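Local coordinates for UPF0678 fatty acid-binding protein-like protein ERS007657_00996 (Mycobacterium tuberculosis, PDB 6R3W) that binds heme b in a cleft of a beta-barrel and probably acts as a peroxynitrite isomerase, turning peroxynitrite into nitrate and so scavenging reactive nitrogen species, at residues Ala24-Ile30 against Gln150-Leu156; His65-Tyr70 against Val82-Pro86; Pro76-Leu81 against Glu93-Tyr97; Gly101-Glu105 against Tyr132-Gly136. All blocks are in the same frame, centred on the assembly; numbering follows the deposited sequence.

Overall arrangement
From the N terminus, the chain first passes through Ala-24-Ile-30, which meets its partner Gln-150-Leu-156 only near the C-terminal end. Interaction 1 therefore closes a long loop holding all the others and joins the first and last strands of the antiparallel barrel. Within that loop, interactions 2 and 3 cross: strand 78-85 pairs with strand 63-73 in interaction 2 and with strand 89-100 in interaction 3, and Tyr-70 packs against Leu-81 between them. Interaction 4 follows in series, closing the hairpin of strands 103-118 and 125-135, and it touches interaction 3 where Tyr-97 meets Glu-105. Interactions 1 and 2 both border the heme; interactions 3 and 4 tie together more distant parts of the barrel wall.

Interaction 1 (Ala24-Ile30 against Gln150-Leu156); sequences AGKYPTI and QPLQDHL. With HEM (protoporphyrin IX containing Fe), chain B.
Lys-26 and His-155 meet where the first and last strands of the nitrobindin beta-barrel close on each other, next to the non-hydrogen-bonded antiparallel pair Gly-25 and Leu-156. Glycine suits this seam: Gly-25 CA lies 2.9 Å from His-155 O, where a side chain would collide with that carbonyl. Lys-26 N donates to the same oxygen, and Lys-26 O takes a bond back from His-155 ND1 at 2.8 Å. The acceptor lies in the ring plane, although ND1 stands above the carbonyl plane and not on a lone pair. A trans chi1 (-180°) carries the imidazole between Lys-26 O and the heme; His-155 NE2 binds the heme iron at 2.2 Å, and the lysine carbonyl, as second-shell partner, fixes the ring's rotation. Ile-30 CD1 closes in at the ring edge, 3.9 Å from His-155 CE1. Farther out, Tyr-27 brings CE1 to within 3.6 Å of Gln-153 CG and CE2 against Gln-150 CG, both glutamines oblique to the ring, its hydroxyl bonding to Met-145 O. Gln-153 NE2 donates to Pro-151 O at 2.9 Å, and Gln-153 OE1 lies 3.3 Å from Pro-28 CG. A water bridges Lys-26 NZ and Asp-154 OD2, too far apart for a salt bridge, while Gln-144 NE2 binds Asp-154 OD1. Within the type I turn Tyr-27 to Ile-30, Thr-29 OG1 donates to heme propionate O2D at 2.6 Å.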
# COMPACT_ATOMS: atom_id res chain seq x y z
N ALA A 24 -0.60 -2.67 -12.96
CA ALA A 24 -1.71 -2.32 -13.86
C ALA A 24 -2.95 -2.08 -13.04
O ALA A 24 -3.01 -2.50 -11.86
CB ALA A 24 -1.91 -3.41 -14.88
N GLY A 25 -3.93 -1.47 -13.65
CA GLY A 25 -5.16 -1.16 -12.93
C GLY A 25 -6.32 -0.90 -13.84
O GLY A 25 -6.16 -0.83 -15.08
N LYS A 26 -7.47 -0.75 -13.23
CA LYS A 26 -8.75 -0.68 -13.93
C LYS A 26 -9.81 -0.23 -12.94
O LYS A 26 -9.58 -0.27 -11.71
CB LYS A 26 -9.07 -2.04 -14.56
CG LYS A 26 -9.24 -3.20 -13.58
CD LYS A 26 -9.83 -4.45 -14.26
CE LYS A 26 -9.95 -5.64 -13.33
NZ LYS A 26 -8.74 -6.47 -13.37
N TYR A 27 -10.95 0.16 -13.47
CA TYR A 27 -12.18 0.36 -12.68
C TYR A 27 -13.31 0.55 -13.66
O TYR A 27 -13.09 1.00 -14.78
CB TYR A 27 -12.07 1.57 -11.74
CG TYR A 27 -12.78 1.38 -10.42
CD1 TYR A 27 -12.45 0.33 -9.58
CD2 TYR A 27 -13.81 2.22 -10.03
CE1 TYR A 27 -13.13 0.11 -8.39
CE2 TYR A 27 -14.51 2.00 -8.85
CZ TYR A 27 -14.18 0.94 -8.02
OH TYR A 27 -14.89 0.70 -6.87
N PRO A 28 -14.57 0.27 -13.28
CA PRO A 28 -15.62 0.27 -14.29
C PRO A 28 -15.83 1.64 -14.93
O PRO A 28 -16.40 1.72 -16.02
CB PRO A 28 -16.84 -0.19 -13.50
CG PRO A 28 -16.27 -1.14 -12.50
CD PRO A 28 -14.97 -0.49 -12.09
N THR A 29 -15.44 2.69 -14.23
CA THR A 29 -15.75 4.08 -14.61
C THR A 29 -14.61 4.68 -15.45
O THR A 29 -14.75 5.85 -15.87
CB THR A 29 -15.97 4.92 -13.36
OG1 THR A 29 -14.83 4.70 -12.52
CG2 THR A 29 -17.25 4.57 -12.64
N ILE A 30 -13.54 3.93 -15.68
CA ILE A 30 -12.30 4.46 -16.32
C ILE A 30 -11.81 3.48 -17.36
O ILE A 30 -12.29 2.34 -17.40
CB ILE A 30 -11.20 4.76 -15.29
CG1 ILE A 30 -10.65 3.46 -14.68
CG2 ILE A 30 -11.71 5.73 -14.22
CD1 ILE A 30 -9.53 3.64 -13.69
N GLN A 150 -19.57 1.93 -7.41
CA GLN A 150 -19.18 0.56 -7.80
C GLN A 150 -18.90 -0.27 -6.55
O GLN A 150 -18.35 0.23 -5.57
CB GLN A 150 -17.95 0.57 -8.70
CG GLN A 150 -18.01 1.63 -9.79
CD GLN A 150 -19.23 1.46 -10.65
OE1 GLN A 150 -19.48 0.39 -11.18
NE2 GLN A 150 -20.00 2.52 -10.75
N PRO A 151 -19.21 -1.58 -6.59
CA PRO A 151 -18.90 -2.46 -5.47
C PRO A 151 -17.38 -2.67 -5.34
O PRO A 151 -16.65 -2.51 -6.31
CB PRO A 151 -19.64 -3.76 -5.79
CG PRO A 151 -19.74 -3.74 -7.31
CD PRO A 151 -19.92 -2.27 -7.67
N LEU A 152 -16.96 -3.13 -4.17
CA LEU A 152 -15.56 -3.47 -3.87
C LEU A 152 -15.01 -4.42 -4.93
O LEU A 152 -15.60 -5.51 -5.13
CB LEU A 152 -15.49 -4.08 -2.48
CG LEU A 152 -14.09 -4.44 -1.98
CD1 LEU A 152 -13.28 -3.20 -1.65
CD2 LEU A 152 -14.18 -5.38 -0.78
N GLN A 153 -13.92 -4.05 -5.57
CA GLN A 153 -13.35 -4.83 -6.68
C GLN A 153 -11.92 -4.34 -6.98
O GLN A 153 -11.56 -3.24 -6.56
CB GLN A 153 -14.24 -4.73 -7.91
CG GLN A 153 -14.33 -3.33 -8.47
CD GLN A 153 -15.35 -3.26 -9.57
OE1 GLN A 153 -15.05 -3.58 -10.72
NE2 GLN A 153 -16.56 -2.86 -9.20
N ASP A 154 -11.19 -5.09 -7.78
CA ASP A 154 -9.80 -4.71 -8.11
C ASP A 154 -9.75 -3.29 -8.67
O ASP A 154 -10.50 -2.97 -9.62
CB ASP A 154 -9.21 -5.67 -9.13
CG ASP A 154 -8.78 -7.01 -8.55
OD1 ASP A 154 -8.96 -7.21 -7.32
OD2 ASP A 154 -8.30 -7.85 -9.33
N HIS A 155 -8.78 -2.51 -8.21
CA HIS A 155 -8.33 -1.28 -8.91
C HIS A 155 -6.89 -1.41 -9.36
O HIS A 155 -6.56 -0.85 -10.39
CB HIS A 155 -8.53 -0.01 -8.04
CG HIS A 155 -8.10 1.29 -8.67
ND1 HIS A 155 -8.43 1.63 -9.96
CD2 HIS A 155 -7.50 2.40 -8.14
CE1 HIS A 155 -7.98 2.86 -10.22
NE2 HIS A 155 -7.38 3.33 -9.13
N LEU A 156 -6.04 -2.08 -8.56
CA LEU A 156 -4.58 -2.14 -8.84
C LEU A 156 -4.06 -3.54 -8.56
O LEU A 156 -4.49 -4.15 -7.57
CB LEU A 156 -3.81 -1.16 -7.96
CG LEU A 156 -4.29 0.28 -7.92
CD1 LEU A 156 -3.63 0.98 -6.73
CD2 LEU A 156 -3.98 1.02 -9.22
CHA HEM B . -8.89 6.42 -11.33
CHB HEM B . -4.24 5.24 -11.43
CHC HEM B . -4.31 4.37 -6.64
CHD HEM B . -8.87 6.03 -6.48
C1A HEM B . -7.61 6.17 -11.76
C2A HEM B . -7.15 6.40 -13.10
C3A HEM B . -5.84 6.07 -13.11
C4A HEM B . -5.49 5.63 -11.81
CMA HEM B . -4.90 6.19 -14.28
CAA HEM B . -7.97 6.91 -14.25
CBA HEM B . -7.57 8.33 -14.62
CGA HEM B . -7.82 9.26 -13.48
O1A HEM B . -6.87 9.91 -13.00
O2A HEM B . -8.98 9.41 -13.04
C1B HEM B . -3.87 4.84 -10.13
C2B HEM B . -2.55 4.44 -9.77
C3B HEM B . -2.56 4.14 -8.42
C4B HEM B . -3.92 4.45 -7.96
CMB HEM B . -1.36 4.35 -10.70
CAB HEM B . -1.50 3.61 -7.54
CBB HEM B . -0.56 2.81 -8.00
C1C HEM B . -5.56 4.79 -6.17
C2C HEM B . -5.96 4.80 -4.82
C3C HEM B . -7.22 5.34 -4.77
C4C HEM B . -7.63 5.56 -6.13
CMC HEM B . -5.12 4.31 -3.68
CAC HEM B . -8.04 5.70 -3.60
CBC HEM B . -7.52 6.32 -2.53
C1D HEM B . -9.27 6.21 -7.80
C2D HEM B . -10.60 6.70 -8.18
C3D HEM B . -10.60 6.81 -9.51
C4D HEM B . -9.27 6.37 -9.98
CMD HEM B . -11.72 7.07 -7.25
CAD HEM B . -11.58 7.65 -10.29
CBD HEM B . -12.64 6.82 -10.85
CGD HEM B . -13.66 7.70 -11.58
O1D HEM B . -13.52 8.93 -11.92
O2D HEM B . -14.66 7.18 -11.82
NA HEM B . -6.55 5.72 -10.98
NB HEM B . -4.64 4.85 -9.03
NC HEM B . -6.59 5.22 -6.96
ND HEM B . -8.48 6.04 -8.92
FE HEM B . -6.64 5.40 -9.00
O HOH W 1 -9.23 -8.27 -11.67
O HOH W 2 -5.97 7.42 -8.70

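Interaction 2 (His65-Tyr70 against Val82-Pro86); sequences HSETGY and VLAHP. With HEM (protoporphyrin IX containing Fe), chain B.
Thr-68 with Ala-84 and Tyr-70 with Val-82 are hydrogen-bonded pairs of an antiparallel beta hairpin, whose strand axes approach to 4.6 Å with directions 149° apart. Between them Gly-69, with no side chain, lets its CA approach Val-82 O to 3.2 Å. At the other end two histidines line the heme pocket and meet edge on, neither ring lying over the other: His-65 NE2 and His-85 ND1 share a hydrogen bond of 2.8 Å, their planes turned by 36°. Imidazoles suit the place because each offers polar edges to the protein and a flat face to the cofactor. The trans chi1 of 178° carries the His-65 ring out to the porphyrin, on the side where water binds the iron, with heme CHC 3.6 Å above the His-65 ring plane; the vinyl carbon CBC sits over the centre of the His-85 ring. Alongside, Glu-67 OE1 comes 3.1 Å from His-85 CE1 at the ring edge, and OE2 is held by Tyr-51 and Arg-130. Pro-86 has no N-H to offer and lays CD against Ser-66 O. Strand 48-57 borders strand 63-73, supplying Gln-53 to His-65 ND1, whereas Glu-91, on the next strand beyond 78-85, binds His-85 NE2.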
# COMPACT_ATOMS: atom_id res chain seq x y z
N HIS A 65 -0.15 8.51 -9.59
CA HIS A 65 -0.52 8.51 -8.17
C HIS A 65 0.76 8.50 -7.31
O HIS A 65 1.77 7.89 -7.71
CB HIS A 65 -1.41 7.29 -7.88
CG HIS A 65 -1.81 7.14 -6.45
ND1 HIS A 65 -1.16 6.28 -5.58
CD2 HIS A 65 -2.80 7.74 -5.75
CE1 HIS A 65 -1.78 6.31 -4.42
NE2 HIS A 65 -2.77 7.23 -4.49
N SER A 66 0.67 9.03 -6.11
CA SER A 66 1.65 8.78 -5.04
C SER A 66 0.87 8.58 -3.75
O SER A 66 -0.33 8.90 -3.71
CB SER A 66 2.67 9.88 -4.96
OG SER A 66 2.02 11.11 -4.63
N GLU A 67 1.52 8.06 -2.72
CA GLU A 67 0.96 8.02 -1.37
C GLU A 67 2.11 8.05 -0.40
O GLU A 67 3.23 7.67 -0.76
CB GLU A 67 0.03 6.82 -1.19
CG GLU A 67 0.67 5.49 -1.53
CD GLU A 67 -0.26 4.28 -1.56
OE1 GLU A 67 -1.47 4.45 -1.91
OE2 GLU A 67 0.22 3.16 -1.31
N THR A 68 1.83 8.44 0.82
CA THR A 68 2.86 8.61 1.84
C THR A 68 2.23 8.40 3.22
O THR A 68 1.10 8.87 3.44
CB THR A 68 3.57 9.96 1.68
OG1 THR A 68 4.66 10.00 2.60
CG2 THR A 68 2.63 11.13 1.88
N GLY A 69 2.99 7.82 4.13
CA GLY A 69 2.54 7.67 5.51
C GLY A 69 3.33 6.62 6.23
O GLY A 69 4.58 6.63 6.12
N TYR A 70 2.64 5.82 7.03
CA TYR A 70 3.27 5.01 8.07
C TYR A 70 2.59 3.65 8.15
O TYR A 70 1.37 3.56 8.01
CB TYR A 70 3.21 5.73 9.42
CG TYR A 70 3.73 7.14 9.34
CD1 TYR A 70 5.09 7.40 9.39
CD2 TYR A 70 2.87 8.21 9.17
CE1 TYR A 70 5.58 8.69 9.21
CE2 TYR A 70 3.34 9.50 9.04
CZ TYR A 70 4.70 9.74 9.05
OH TYR A 70 5.14 11.03 8.93
N VAL A 82 -1.42 4.02 7.57
CA VAL A 82 -1.94 5.39 7.70
C VAL A 82 -1.40 6.22 6.54
O VAL A 82 -0.17 6.38 6.47
CB VAL A 82 -1.50 5.98 9.04
CG1 VAL A 82 -2.07 7.36 9.27
CG2 VAL A 82 -1.84 5.07 10.21
N LEU A 83 -2.26 6.66 5.63
CA LEU A 83 -1.79 7.24 4.34
C LEU A 83 -2.52 8.53 4.00
O LEU A 83 -3.73 8.66 4.22
CB LEU A 83 -1.99 6.26 3.20
CG LEU A 83 -1.19 4.97 3.25
CD1 LEU A 83 -1.59 4.08 2.09
CD2 LEU A 83 0.31 5.24 3.25
N ALA A 84 -1.78 9.43 3.37
CA ALA A 84 -2.27 10.59 2.61
C ALA A 84 -2.11 10.34 1.12
O ALA A 84 -1.09 9.74 0.69
CB ALA A 84 -1.52 11.82 3.03
N HIS A 85 -3.07 10.83 0.35
CA HIS A 85 -3.10 10.77 -1.12
C HIS A 85 -3.23 12.17 -1.69
O HIS A 85 -4.03 12.99 -1.19
CB HIS A 85 -4.29 9.92 -1.60
CG HIS A 85 -4.27 8.52 -1.12
ND1 HIS A 85 -3.71 7.51 -1.86
CD2 HIS A 85 -4.77 7.96 0.00
CE1 HIS A 85 -3.80 6.38 -1.17
NE2 HIS A 85 -4.43 6.64 -0.03
N PRO A 86 -2.55 12.45 -2.80
CA PRO A 86 -2.56 13.79 -3.38
C PRO A 86 -3.88 14.12 -4.09
O PRO A 86 -4.07 15.27 -4.46
CB PRO A 86 -1.39 13.75 -4.38
CG PRO A 86 -1.33 12.30 -4.79
CD PRO A 86 -1.62 11.54 -3.51
CHA HEM B . -8.89 6.42 -11.33
CHB HEM B . -4.24 5.24 -11.43
CHC HEM B . -4.31 4.37 -6.64
CHD HEM B . -8.87 6.03 -6.48
C1A HEM B . -7.61 6.17 -11.76
C2A HEM B . -7.15 6.40 -13.10
C3A HEM B . -5.84 6.07 -13.11
C4A HEM B . -5.49 5.63 -11.81
CMA HEM B . -4.90 6.19 -14.28
CAA HEM B . -7.97 6.91 -14.25
CBA HEM B . -7.57 8.33 -14.62
CGA HEM B . -7.82 9.26 -13.48
O1A HEM B . -6.87 9.91 -13.00
O2A HEM B . -8.98 9.41 -13.04
C1B HEM B . -3.87 4.84 -10.13
C2B HEM B . -2.55 4.44 -9.77
C3B HEM B . -2.56 4.14 -8.42
C4B HEM B . -3.92 4.45 -7.96
CMB HEM B . -1.36 4.35 -10.70
CAB HEM B . -1.50 3.61 -7.54
CBB HEM B . -0.56 2.81 -8.00
C1C HEM B . -5.56 4.79 -6.17
C2C HEM B . -5.96 4.80 -4.82
C3C HEM B . -7.22 5.34 -4.77
C4C HEM B . -7.63 5.56 -6.13
CMC HEM B . -5.12 4.31 -3.68
CAC HEM B . -8.04 5.70 -3.60
CBC HEM B . -7.52 6.32 -2.53
C1D HEM B . -9.27 6.21 -7.80
C2D HEM B . -10.60 6.70 -8.18
C3D HEM B . -10.60 6.81 -9.51
C4D HEM B . -9.27 6.37 -9.98
CMD HEM B . -11.72 7.07 -7.25
CAD HEM B . -11.58 7.65 -10.29
CBD HEM B . -12.64 6.82 -10.85
CGD HEM B . -13.66 7.70 -11.58
O1D HEM B . -13.52 8.93 -11.92
O2D HEM B . -14.66 7.18 -11.82
NA HEM B . -6.55 5.72 -10.98
NB HEM B . -4.64 4.85 -9.03
NC HEM B . -6.59 5.22 -6.96
ND HEM B . -8.48 6.04 -8.92
FE HEM B . -6.64 5.40 -9.00
O HOH W 2 -5.97 7.42 -8.70

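Interaction 3 (Pro76-Leu81 against Glu93-Tyr97); sequences PGCVEL and EVGTY
Tyr-97 reaches across to Gly-77 at the open end of the antiparallel hairpin formed by strands 78-85 and 89-100. Its CB lies against Glu-105 O of the following strand, 3.2 Å away. From there CG sits between the backbone N and the carbonyl carbon (chi1 60°), which swings the ring over the loop that leads into strand 78-85. CD2 meets Val-79 CG1 at 3.7 Å, the valine branch approaching the ring obliquely. Farther along, CE2 and CZ lie close to Gly-77 N, and the CA of this glycine covers one ring face in a CH-pi contact, 3.9 Å from the ring centroid. At the tip, OH accepts the Gly-77 N-H at 2.9 Å, a nearly straight bond (163°). Because Tyr-97 N also donates to Gly-77 O, the glycine is held at both its N and its O; at its positive phi (104°) a CB would be jammed against the carbonyl O of Pro-76. Val-79 CG2 rests 3.6 Å from Gly-95 C, over the bare glycine backbone. Regular backbone pairs continue to Leu-81 and Glu-93. On the face shared by Thr-96 and Val-94, Cys-78 forms its disulfide with Cys-74 and Glu-80 a salt bridge with Arg-72. On the other face Val-79 and Leu-81 pack on Leu-71 and Leu-108, and Glu-93 pairs with Arg-130. Strand 63-73 thus flanks the hairpin on one side and strand 103-118 on the other, while Ala-11 and Leu-12 of the N-terminal region pack on Tyr-97.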
# COMPACT_ATOMS: atom_id res chain seq x y z
N PRO A 76 2.82 -6.96 17.89
CA PRO A 76 3.18 -7.92 16.85
C PRO A 76 1.98 -8.69 16.32
O PRO A 76 1.18 -9.23 17.10
CB PRO A 76 4.19 -8.81 17.58
CG PRO A 76 4.91 -7.82 18.48
CD PRO A 76 3.81 -6.89 18.97
N GLY A 77 1.86 -8.72 15.00
CA GLY A 77 0.79 -9.45 14.28
C GLY A 77 -0.30 -8.52 13.75
O GLY A 77 -1.10 -8.97 12.91
N CYS A 78 -0.35 -7.30 14.26
CA CYS A 78 -1.38 -6.28 13.97
C CYS A 78 -0.73 -5.12 13.22
O CYS A 78 0.37 -4.69 13.64
CB CYS A 78 -1.99 -5.81 15.29
SG CYS A 78 -3.28 -4.55 15.17
N VAL A 79 -1.40 -4.59 12.21
CA VAL A 79 -0.90 -3.41 11.47
C VAL A 79 -2.01 -2.37 11.34
O VAL A 79 -3.17 -2.71 11.09
CB VAL A 79 -0.30 -3.76 10.10
CG1 VAL A 79 1.15 -4.19 10.23
CG2 VAL A 79 -1.09 -4.83 9.36
N GLU A 80 -1.58 -1.11 11.37
CA GLU A 80 -2.36 0.07 10.96
C GLU A 80 -1.55 0.79 9.89
O GLU A 80 -0.45 1.28 10.20
CB GLU A 80 -2.66 1.00 12.16
CG GLU A 80 -3.54 0.37 13.23
CD GLU A 80 -3.45 1.04 14.58
OE1 GLU A 80 -2.60 1.92 14.74
OE2 GLU A 80 -4.29 0.70 15.47
N LEU A 81 -2.09 0.89 8.67
CA LEU A 81 -1.47 1.61 7.54
C LEU A 81 -2.18 2.96 7.41
O LEU A 81 -3.39 2.98 7.24
CB LEU A 81 -1.61 0.79 6.26
CG LEU A 81 -1.07 1.44 4.98
CD1 LEU A 81 0.44 1.66 5.06
CD2 LEU A 81 -1.42 0.58 3.78
N GLU A 93 -5.95 1.75 6.96
CA GLU A 93 -6.31 0.34 6.80
C GLU A 93 -5.79 -0.42 8.00
O GLU A 93 -4.68 -0.11 8.49
CB GLU A 93 -5.69 -0.25 5.55
CG GLU A 93 -6.17 0.39 4.28
CD GLU A 93 -6.12 -0.52 3.07
OE1 GLU A 93 -6.12 -1.77 3.26
OE2 GLU A 93 -6.28 0.03 1.94
N VAL A 94 -6.57 -1.34 8.51
CA VAL A 94 -6.21 -2.13 9.70
C VAL A 94 -6.16 -3.59 9.28
O VAL A 94 -6.99 -4.02 8.47
CB VAL A 94 -7.19 -1.86 10.84
CG1 VAL A 94 -6.81 -2.63 12.09
CG2 VAL A 94 -7.30 -0.38 11.14
N GLY A 95 -5.26 -4.36 9.86
CA GLY A 95 -5.27 -5.80 9.59
C GLY A 95 -4.17 -6.53 10.30
O GLY A 95 -3.79 -6.15 11.43
N THR A 96 -3.71 -7.60 9.68
CA THR A 96 -2.84 -8.59 10.31
C THR A 96 -1.76 -9.02 9.33
O THR A 96 -1.87 -8.79 8.12
CB THR A 96 -3.66 -9.79 10.80
OG1 THR A 96 -4.28 -10.42 9.69
CG2 THR A 96 -4.69 -9.39 11.82
N TYR A 97 -0.78 -9.73 9.85
CA TYR A 97 0.22 -10.38 8.99
C TYR A 97 0.68 -11.68 9.62
O TYR A 97 0.49 -11.91 10.83
CB TYR A 97 1.39 -9.45 8.71
CG TYR A 97 2.13 -9.00 9.94
CD1 TYR A 97 3.15 -9.77 10.48
CD2 TYR A 97 1.79 -7.83 10.58
CE1 TYR A 97 3.83 -9.36 11.62
CE2 TYR A 97 2.49 -7.38 11.67
CZ TYR A 97 3.50 -8.16 12.22
OH TYR A 97 4.12 -7.77 13.38

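Interaction 4 (Gly101-Glu105 against Tyr132-Gly136); sequences GDVIE and YRIDG
Val-103 lies over one face of the Arg-133 guanidinium, its CG1 3.6 Å above the plane, while CG2 reaches NH2 and the Asp-135 carboxylate. A beta-branched side chain suits this spot, since its two methyls span the flat cation and the neighbouring acid. Arg-133 runs extended alongside Glu-105, and the two flat groups stand almost perpendicular at 87°. Glu-105 OE2 faces Arg-133 NH1 in a long salt bridge of 3.7 Å, and a water spans the pair, 2.8 Å from Arg-133 NH1 and bonded to Glu-105 OE2. A second water on NH1 binds the carboxylate weakly. On the other arm, Arg-133 NH2 makes a weak hydrogen bond of 3.4 Å to Asp-135 OD2, part of a salt bridge. What sets these groups is the hairpin of strands 103-118 and 125-135, neighbours in the antiparallel barrel wall: Ile-104 and Ile-134 exchange two backbone bonds, and Gly-136 N donates to Asp-102 O where the strand gives way to the turn, a place where glycine suits the positive phi. The isoleucines point to the opposite face, packing on Leu-15. The chemistry implies a partly water-mediated network in which one cation is shared by two carboxylates and probably stabilises both negative charges.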
# COMPACT_ATOMS: atom_id res chain seq x y z
N GLY A 101 8.40 -18.63 6.82
CA GLY A 101 9.77 -18.51 6.31
C GLY A 101 10.01 -17.17 5.64
O GLY A 101 9.77 -16.14 6.28
N ASP A 102 10.45 -17.17 4.39
CA ASP A 102 10.84 -15.94 3.65
C ASP A 102 9.60 -15.27 3.06
O ASP A 102 9.77 -14.33 2.30
CB ASP A 102 11.88 -16.24 2.56
CG ASP A 102 13.27 -16.50 3.08
OD1 ASP A 102 13.72 -15.73 3.98
OD2 ASP A 102 13.91 -17.43 2.56
N VAL A 103 8.40 -15.73 3.41
CA VAL A 103 7.14 -15.11 2.93
C VAL A 103 6.46 -14.37 4.08
O VAL A 103 6.13 -15.00 5.09
CB VAL A 103 6.21 -16.14 2.30
CG1 VAL A 103 4.88 -15.52 1.92
CG2 VAL A 103 6.87 -16.80 1.10
N ILE A 104 6.16 -13.10 3.86
CA ILE A 104 5.28 -12.29 4.74
C ILE A 104 4.00 -12.03 3.96
O ILE A 104 4.10 -11.52 2.84
CB ILE A 104 5.94 -10.97 5.16
CG1 ILE A 104 7.24 -11.20 5.92
CG2 ILE A 104 4.98 -10.11 5.96
CD1 ILE A 104 8.13 -9.99 5.97
N GLU A 105 2.86 -12.28 4.58
CA GLU A 105 1.55 -11.94 4.00
C GLU A 105 0.90 -10.92 4.91
O GLU A 105 0.70 -11.23 6.10
CB GLU A 105 0.71 -13.19 3.82
CG GLU A 105 1.27 -14.12 2.77
CD GLU A 105 0.63 -15.48 2.71
OE1 GLU A 105 0.82 -16.26 3.67
OE2 GLU A 105 0.02 -15.78 1.69
N TYR A 132 -0.80 -7.72 0.55
CA TYR A 132 0.63 -7.59 0.22
C TYR A 132 1.32 -8.95 0.50
O TYR A 132 1.03 -9.60 1.55
CB TYR A 132 1.26 -6.39 0.95
CG TYR A 132 1.06 -5.03 0.29
CD1 TYR A 132 2.13 -4.28 -0.17
CD2 TYR A 132 -0.21 -4.48 0.15
CE1 TYR A 132 1.95 -3.06 -0.81
CE2 TYR A 132 -0.41 -3.29 -0.54
CZ TYR A 132 0.67 -2.56 -1.00
OH TYR A 132 0.45 -1.37 -1.62
N ARG A 133 2.24 -9.30 -0.36
CA ARG A 133 3.10 -10.48 -0.18
C ARG A 133 4.55 -10.07 -0.40
O ARG A 133 4.84 -9.51 -1.46
CB ARG A 133 2.67 -11.58 -1.15
CG ARG A 133 3.51 -12.85 -1.07
CD ARG A 133 3.17 -13.75 -2.24
NE ARG A 133 3.99 -14.94 -2.29
CZ ARG A 133 3.68 -16.08 -1.71
NH1 ARG A 133 2.60 -16.15 -0.93
NH2 ARG A 133 4.53 -17.08 -1.73
N ILE A 134 5.40 -10.27 0.59
CA ILE A 134 6.86 -10.13 0.42
C ILE A 134 7.46 -11.55 0.45
O ILE A 134 7.29 -12.25 1.46
CB ILE A 134 7.50 -9.20 1.48
CG1 ILE A 134 7.06 -7.73 1.33
CG2 ILE A 134 9.02 -9.32 1.40
CD1 ILE A 134 5.62 -7.46 1.68
N ASP A 135 8.00 -11.99 -0.66
CA ASP A 135 8.60 -13.33 -0.83
C ASP A 135 10.05 -13.14 -1.25
O ASP A 135 10.30 -12.77 -2.40
CB ASP A 135 7.79 -14.14 -1.84
CG ASP A 135 8.30 -15.55 -2.06
OD1 ASP A 135 9.35 -15.87 -1.51
OD2 ASP A 135 7.62 -16.30 -2.78
N GLY A 136 10.96 -13.17 -0.29
CA GLY A 136 12.37 -12.86 -0.57
C GLY A 136 12.53 -11.44 -1.09
O GLY A 136 12.32 -10.50 -0.31
O HOH W 3 0.23 -14.62 -0.69
O HOH W 4 2.04 -18.42 0.86